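Local coordinates for protein geranyl diphosphate synthase small subunit (Antirrhinum majus, PDB 3QKC) that probably serves as the regulatory partner in a heteromeric geranyl diphosphate synthase, which joins isopentenyl and dimethylallyl diphosphates into the ten-carbon precursor of monoterpenes, at residues 75-80 with 114-119; 121-126 with 139-144; 145-150 with 181-186. All coordinates share one frame; numbering follows the deposited sequence.

Contact 1. Residues 75-80 with 114-119; sequences HLMHVA and GIIPFG
Two nearly antiparallel helices of the all-helical isoprenoid synthase fold meet where L76, M77, V79 and A80 of helix 68-85 pack on I115, I116, F118 and G119 of helix 105-126. The axes of the two short segments approach to 8.4 Å at 168°. I115 contributes more than any other residue. Its CG2 branch, trans to the backbone N, pushes between L76 and A80 and lies 3.2 Å from the carbonyl oxygen of L76, which is already taken by the amide of A80 one turn on. The other branch ends at CD1, which meets V79 CG1 at 3.8 Å, the two side chains crossing at about a right angle. A80 is small enough to let I116 come close, and its CB sits a tight 3.4 Å from I116 CG1. At the other end, L76 CD1 reaches the F118 ring at its edge, in the ring plane, 4.0 Å from F118 CD1, and also touches G119 CA at 3.8 Å. M77 starts out beside the interface, but bends at chi2 (-53°) and again at chi3, which sets its methyl CE against the carbonyl oxygen of I116 and close to G119, where a CB would collide with it. P117 has no amide hydrogen to give to the preceding turn, and the helix is kinked here. I116 packs on I116 of the second subunit, and P117 on M148 of that subunit. The arrangement is that of a buried antiparallel helix pair in an isoprenoid synthase core, with one helix also forming part of the dimer interface.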
# COMPACT_ATOMS: atom_id res chain seq x y z
N HIS A 75 -3.71 8.12 -9.36
CA HIS A 75 -3.07 7.72 -10.59
C HIS A 75 -2.17 6.52 -10.34
O HIS A 75 -2.23 5.56 -11.08
CB HIS A 75 -2.27 8.86 -11.23
CG HIS A 75 -1.44 8.44 -12.40
ND1 HIS A 75 -1.97 8.12 -13.63
CD2 HIS A 75 -0.10 8.26 -12.52
CE1 HIS A 75 -1.01 7.77 -14.46
NE2 HIS A 75 0.14 7.85 -13.81
N LEU A 76 -1.38 6.57 -9.28
CA LEU A 76 -0.47 5.48 -8.92
C LEU A 76 -1.17 4.17 -8.53
O LEU A 76 -0.72 3.08 -8.92
CB LEU A 76 0.51 5.92 -7.81
CG LEU A 76 1.58 6.96 -8.25
CD1 LEU A 76 2.14 7.69 -7.04
CD2 LEU A 76 2.72 6.33 -9.06
N MET A 77 -2.29 4.26 -7.80
CA MET A 77 -3.03 3.02 -7.48
C MET A 77 -3.41 2.37 -8.78
O MET A 77 -3.27 1.15 -8.94
CB MET A 77 -4.29 3.26 -6.63
CG MET A 77 -4.07 3.78 -5.22
SD MET A 77 -2.92 2.85 -4.18
CE MET A 77 -1.49 3.93 -4.38
N HIS A 78 -3.92 3.19 -9.70
CA HIS A 78 -4.33 2.75 -11.03
C HIS A 78 -3.18 2.12 -11.80
O HIS A 78 -3.37 1.08 -12.45
CB HIS A 78 -4.93 3.93 -11.80
CG HIS A 78 -4.90 3.78 -13.30
ND1 HIS A 78 -5.80 3.01 -14.00
CD2 HIS A 78 -4.13 4.38 -14.24
CE1 HIS A 78 -5.56 3.10 -15.29
NE2 HIS A 78 -4.55 3.94 -15.47
N VAL A 79 -2.01 2.77 -11.76
CA VAL A 79 -0.80 2.24 -12.38
C VAL A 79 -0.41 0.92 -11.76
O VAL A 79 -0.05 -0.03 -12.48
CB VAL A 79 0.41 3.24 -12.30
CG1 VAL A 79 1.74 2.53 -12.64
CG2 VAL A 79 0.20 4.41 -13.23
N ALA A 80 -0.48 0.83 -10.43
CA ALA A 80 -0.15 -0.44 -9.79
C ALA A 80 -1.09 -1.57 -10.24
O ALA A 80 -0.62 -2.65 -10.62
CB ALA A 80 -0.08 -0.31 -8.28
N GLY A 114 6.05 -1.59 -5.10
CA GLY A 114 6.58 -0.33 -4.59
C GLY A 114 5.69 0.87 -4.85
O GLY A 114 5.64 1.79 -4.04
N ILE A 115 5.01 0.88 -5.99
CA ILE A 115 4.11 1.98 -6.36
C ILE A 115 2.89 2.12 -5.42
O ILE A 115 2.45 3.23 -5.11
CB ILE A 115 3.66 1.87 -7.82
CG1 ILE A 115 4.72 2.48 -8.79
CG2 ILE A 115 2.36 2.56 -8.06
CD1 ILE A 115 4.59 1.92 -10.20
N ILE A 116 2.35 0.99 -4.95
CA ILE A 116 1.20 1.07 -4.03
C ILE A 116 1.42 1.96 -2.80
O ILE A 116 0.66 2.88 -2.61
CB ILE A 116 0.61 -0.30 -3.66
CG1 ILE A 116 -0.01 -0.93 -4.91
CG2 ILE A 116 -0.49 -0.12 -2.59
CD1 ILE A 116 -0.25 -2.44 -4.82
N PRO A 117 2.45 1.69 -1.97
CA PRO A 117 2.65 2.53 -0.78
C PRO A 117 3.24 3.93 -1.08
O PRO A 117 3.02 4.89 -0.31
CB PRO A 117 3.65 1.72 0.05
CG PRO A 117 4.42 0.90 -0.96
CD PRO A 117 3.35 0.53 -1.96
N PHE A 118 4.00 4.03 -2.16
CA PHE A 118 4.59 5.28 -2.58
C PHE A 118 3.52 6.37 -2.69
O PHE A 118 3.68 7.46 -2.16
CB PHE A 118 5.30 5.09 -3.91
CG PHE A 118 6.14 6.26 -4.32
CD1 PHE A 118 5.60 7.28 -5.09
CD2 PHE A 118 7.48 6.35 -3.94
CE1 PHE A 118 6.36 8.37 -5.47
CE2 PHE A 118 8.26 7.44 -4.32
CZ PHE A 118 7.69 8.45 -5.09
N GLY A 119 2.43 6.07 -3.38
CA GLY A 119 1.30 7.00 -3.44
C GLY A 119 0.77 7.39 -2.08
O GLY A 119 0.49 8.58 -1.83

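Contact 2. Residues 121-126 with 139-144; sequences ELMARS and RAIIEL
No flat group enters the contact that M123 and A124 make with A140, I141 and L144; the guanidinium of R125 lies off to one side and is held by E121, one turn earlier in the chain. E121 OE2 sits at its edge, exactly in plane, and accepts from R125 NE at 3.0 Å in a salt bridge that uses the anti lone pair of the carboxylate oxygen. The interface itself is wholly apolar. M123 extends from its backbone with CG opposite the N (chi1 180°), which brings CG to 3.8 Å from I141 CG1 and 3.9 Å from L144 CD1. Bends at chi2 and chi3 then lay SD against A140 CB at 3.9 Å. This is the close of a helical hairpin: helices 105-126 and 134-148 follow one another in the chain and run antiparallel at 171°, with the segment axes 10.0 Å apart. An alanine at M123 is likely to leave A140, I141 and L144 without the chain that fills the space between them, and open a gap. Beside M123, the CD1 end of I141 rests on A124 CB at 3.9 Å. A124 also packs on I142 of the second subunit, and I141 on L138 of that subunit.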
# COMPACT_ATOMS: atom_id res chain seq x y z
N GLU A 121 2.48 7.23 0.73
CA GLU A 121 3.58 7.99 1.33
C GLU A 121 3.56 9.46 0.87
O GLU A 121 3.70 10.36 1.70
CB GLU A 121 4.94 7.37 1.01
CG GLU A 121 6.11 8.04 1.72
CD GLU A 121 7.48 7.52 1.30
OE1 GLU A 121 7.58 6.43 0.69
OE2 GLU A 121 8.48 8.21 1.58
N LEU A 122 3.39 9.71 -0.43
CA LEU A 122 3.27 11.11 -0.92
C LEU A 122 2.10 11.82 -0.22
O LEU A 122 2.25 12.92 0.30
CB LEU A 122 3.06 11.18 -2.44
CG LEU A 122 4.07 10.63 -3.45
CD1 LEU A 122 3.61 10.95 -4.87
CD2 LEU A 122 5.47 11.20 -3.22
N MET A 123 0.95 11.16 -0.20
CA MET A 123 -0.25 11.67 0.46
C MET A 123 -0.00 11.93 1.95
O MET A 123 -0.37 12.99 2.46
CB MET A 123 -1.43 10.71 0.22
CG MET A 123 -2.75 11.11 0.86
SD MET A 123 -3.70 12.38 -0.02
CE MET A 123 -2.99 13.88 0.61
N ALA A 124 0.62 10.96 2.63
CA ALA A 124 0.98 11.09 4.05
C ALA A 124 1.98 12.22 4.33
O ALA A 124 1.92 12.86 5.38
CB ALA A 124 1.49 9.77 4.61
N ARG A 125 2.90 12.45 3.39
CA ARG A 125 3.98 13.43 3.59
C ARG A 125 3.64 14.84 3.09
O ARG A 125 4.45 15.76 3.23
CB ARG A 125 5.26 12.97 2.89
CG ARG A 125 6.07 11.88 3.59
CD ARG A 125 7.48 11.88 2.99
NE ARG A 125 8.28 10.69 3.23
CZ ARG A 125 9.11 10.53 4.25
NH1 ARG A 125 9.82 9.41 4.36
NH2 ARG A 125 9.24 11.47 5.18
N SER A 126 2.45 15.01 2.51
CA SER A 126 2.03 16.32 2.03
C SER A 126 1.65 17.24 3.21
O SER A 126 2.06 18.41 3.23
CB SER A 126 0.90 16.21 0.99
OG SER A 126 -0.30 15.70 1.53
N ARG A 139 -7.93 10.76 6.78
CA ARG A 139 -9.16 10.31 6.14
C ARG A 139 -9.00 10.06 4.64
O ARG A 139 -9.61 9.13 4.11
CB ARG A 139 -10.34 11.26 6.41
CG ARG A 139 -11.68 10.64 5.99
CD ARG A 139 -12.87 11.44 6.49
NE ARG A 139 -14.13 10.99 5.91
CZ ARG A 139 -15.31 11.58 6.14
NH1 ARG A 139 -15.38 12.64 6.93
NH2 ARG A 139 -16.42 11.11 5.57
N ALA A 140 -8.18 10.88 3.98
CA ALA A 140 -7.88 10.72 2.56
C ALA A 140 -7.14 9.40 2.32
O ALA A 140 -7.34 8.74 1.31
CB ALA A 140 -7.03 11.91 2.05
N ILE A 141 -6.30 9.04 3.29
CA ILE A 141 -5.50 7.83 3.24
C ILE A 141 -6.40 6.60 3.38
O ILE A 141 -6.26 5.62 2.63
CB ILE A 141 -4.40 7.89 4.31
CG1 ILE A 141 -3.21 8.65 3.73
CG2 ILE A 141 -4.01 6.49 4.81
CD1 ILE A 141 -2.37 9.33 4.76
N ILE A 142 -7.36 6.71 4.29
CA ILE A 142 -8.39 5.70 4.45
C ILE A 142 -9.10 5.44 3.13
O ILE A 142 -9.27 4.28 2.73
CB ILE A 142 -9.40 6.08 5.54
CG1 ILE A 142 -8.74 5.98 6.91
CG2 ILE A 142 -10.60 5.16 5.49
CD1 ILE A 142 -9.29 6.96 7.95
N GLU A 143 -9.46 6.53 2.43
CA GLU A 143 -10.12 6.42 1.12
C GLU A 143 -9.28 5.68 0.08
O GLU A 143 -9.80 4.84 -0.65
CB GLU A 143 -10.47 7.80 0.55
CG GLU A 143 -11.72 8.42 1.13
CD GLU A 143 -12.94 7.55 0.96
OE1 GLU A 143 -13.24 7.10 -0.16
OE2 GLU A 143 -13.63 7.33 1.97
N LEU A 144 -8.00 6.04 -0.01
CA LEU A 144 -7.09 5.43 -0.96
C LEU A 144 -6.78 3.96 -0.63
O LEU A 144 -6.63 3.17 -1.53
CB LEU A 144 -5.79 6.24 -1.07
CG LEU A 144 -5.96 7.62 -1.70
CD1 LEU A 144 -5.19 8.70 -0.91
CD2 LEU A 144 -5.56 7.60 -3.16

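Contact 3. Residues 145-150 with 181-186; sequences TRVMGS and GTLHAC
Apolar contacts gather round V147, which points into helix 169-195. Its CG2, trans to the backbone N, drops onto the turn at T182 and L183, a tight 3.4 Å from L183 CA and 3.5 Å from L183 CD1; the T182 methyl CG2 flanks the same branch at 3.7 Å. That leaves V147 CG1 in the crowded position between N and carbonyl carbon (chi1 75°), with C186 SG 4.0 Å from V147 CG1. V147 CB in turn meets C186 CB at 3.8 Å, so a single valine spans a full turn of the partner helix.

The two polar side chains, R146 and T182, make van der Waals contacts here. R146 bends at chi3 and brings its guanidinium alongside, with A185 CB at the edge near its plane and NH1 3.9 Å from T182 CG2; its ion pairs to E143 and E151 are long and weak. T182 OG1 is turned back to its own helix, bonded to the carbonyls of K177 and K178.

Helix 134-148 ends at M148, and G149 leaves helical geometry. Helix 68-85 borders the contact through M77, which touches V147, and V74 and H78, which touch L183; helix 48-59 adds A49 against L183, and helix 199-219 supplies R206 beside R146 and A185.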
# COMPACT_ATOMS: atom_id res chain seq x y z
N THR A 145 -6.68 3.62 0.66
CA THR A 145 -6.46 2.23 1.05
C THR A 145 -7.68 1.37 0.70
O THR A 145 -7.55 0.18 0.39
CB THR A 145 -6.16 2.07 2.56
OG1 THR A 145 -7.25 2.59 3.33
CG2 THR A 145 -4.85 2.78 2.94
N ARG A 146 -8.85 2.01 0.73
CA ARG A 146 -10.12 1.35 0.45
C ARG A 146 -10.23 1.00 -1.04
O ARG A 146 -10.79 -0.03 -1.40
CB ARG A 146 -11.27 2.27 0.89
CG ARG A 146 -12.63 1.60 0.96
CD ARG A 146 -13.76 2.57 1.42
NE ARG A 146 -14.15 3.58 0.42
CZ ARG A 146 -14.82 3.34 -0.71
NH1 ARG A 146 -15.16 2.10 -1.04
NH2 ARG A 146 -15.14 4.35 -1.53
N VAL A 147 -9.69 1.86 -1.89
CA VAL A 147 -9.79 1.66 -3.33
C VAL A 147 -8.89 0.53 -3.85
O VAL A 147 -9.25 -0.20 -4.78
CB VAL A 147 -9.52 2.98 -4.12
CG1 VAL A 147 -8.04 3.33 -4.14
CG2 VAL A 147 -10.06 2.86 -5.52
N MET A 148 -7.74 0.37 -3.23
CA MET A 148 -6.75 -0.58 -3.73
C MET A 148 -7.15 -2.00 -3.36
O MET A 148 -6.88 -2.93 -4.12
CB MET A 148 -5.36 -0.20 -3.19
CG MET A 148 -4.15 -0.85 -3.86
SD MET A 148 -3.93 -0.56 -5.66
CE MET A 148 -4.60 -2.18 -6.21
N GLY A 149 -7.84 -2.17 -2.23
CA GLY A 149 -8.04 -3.51 -1.65
C GLY A 149 -9.35 -4.25 -1.86
O GLY A 149 -9.93 -4.24 -2.95
N SER A 150 -9.79 -4.91 -0.78
CA SER A 150 -10.95 -5.80 -0.75
C SER A 150 -12.31 -5.14 -1.00
O SER A 150 -13.31 -5.82 -1.27
CB SER A 150 -11.01 -6.54 0.59
OG SER A 150 -9.71 -6.80 1.10
N GLY A 181 -15.15 2.08 -10.97
CA GLY A 181 -16.11 2.71 -10.08
C GLY A 181 -15.49 3.18 -8.78
O GLY A 181 -15.62 4.35 -8.39
N THR A 182 -14.82 2.27 -8.08
CA THR A 182 -14.26 2.60 -6.77
C THR A 182 -13.13 3.60 -6.91
O THR A 182 -12.98 4.48 -6.06
CB THR A 182 -13.81 1.33 -6.00
OG1 THR A 182 -14.91 0.40 -5.96
CG2 THR A 182 -13.43 1.67 -4.56
N LEU A 183 -12.36 3.51 -7.99
CA LEU A 183 -11.28 4.49 -8.22
C LEU A 183 -11.82 5.91 -8.34
O LEU A 183 -11.29 6.82 -7.70
CB LEU A 183 -10.42 4.10 -9.42
CG LEU A 183 -8.93 4.47 -9.46
CD1 LEU A 183 -8.22 4.34 -8.14
CD2 LEU A 183 -8.25 3.58 -10.49
N HIS A 184 -12.89 6.12 -9.10
CA HIS A 184 -13.48 7.46 -9.21
C HIS A 184 -14.12 7.93 -7.88
O HIS A 184 -13.97 9.09 -7.47
CB HIS A 184 -14.50 7.50 -10.35
CG HIS A 184 -13.87 7.52 -11.71
ND1 HIS A 184 -13.21 6.44 -12.25
CD2 HIS A 184 -13.84 8.49 -12.66
CE1 HIS A 184 -12.79 6.75 -13.47
NE2 HIS A 184 -13.17 7.98 -13.74
N ALA A 185 -14.83 7.01 -7.21
CA ALA A 185 -15.45 7.30 -5.92
C ALA A 185 -14.41 7.84 -4.92
O ALA A 185 -14.61 8.88 -4.31
CB ALA A 185 -16.13 6.03 -5.37
N CYS A 186 -13.28 7.14 -4.83
CA CYS A 186 -12.16 7.53 -3.98
C CYS A 186 -11.57 8.87 -4.39
O CYS A 186 -11.32 9.75 -3.53
CB CYS A 186 -11.09 6.45 -4.05
SG CYS A 186 -9.52 6.94 -3.32

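Overall arrangement
Followed from the N terminus, the three contacts come in series, and none encloses or crosses another. Contact 1 brings helix 105-126 back against helix 68-85 across 33 intervening residues. Contact 2 closes the short turn from helix 105-126 to helix 134-148, with 12 residues between its segments, and contact 3 joins the end of that helix to helix 169-195 over 30 residues. Shared helices chain them together: 105-126 serves contacts 1 and 2, and 134-148 serves contacts 2 and 3. Contacts 1 and 3 also touch directly, I116 meeting M148, so the four helices form one compact bundle. All three contacts reach the second subunit.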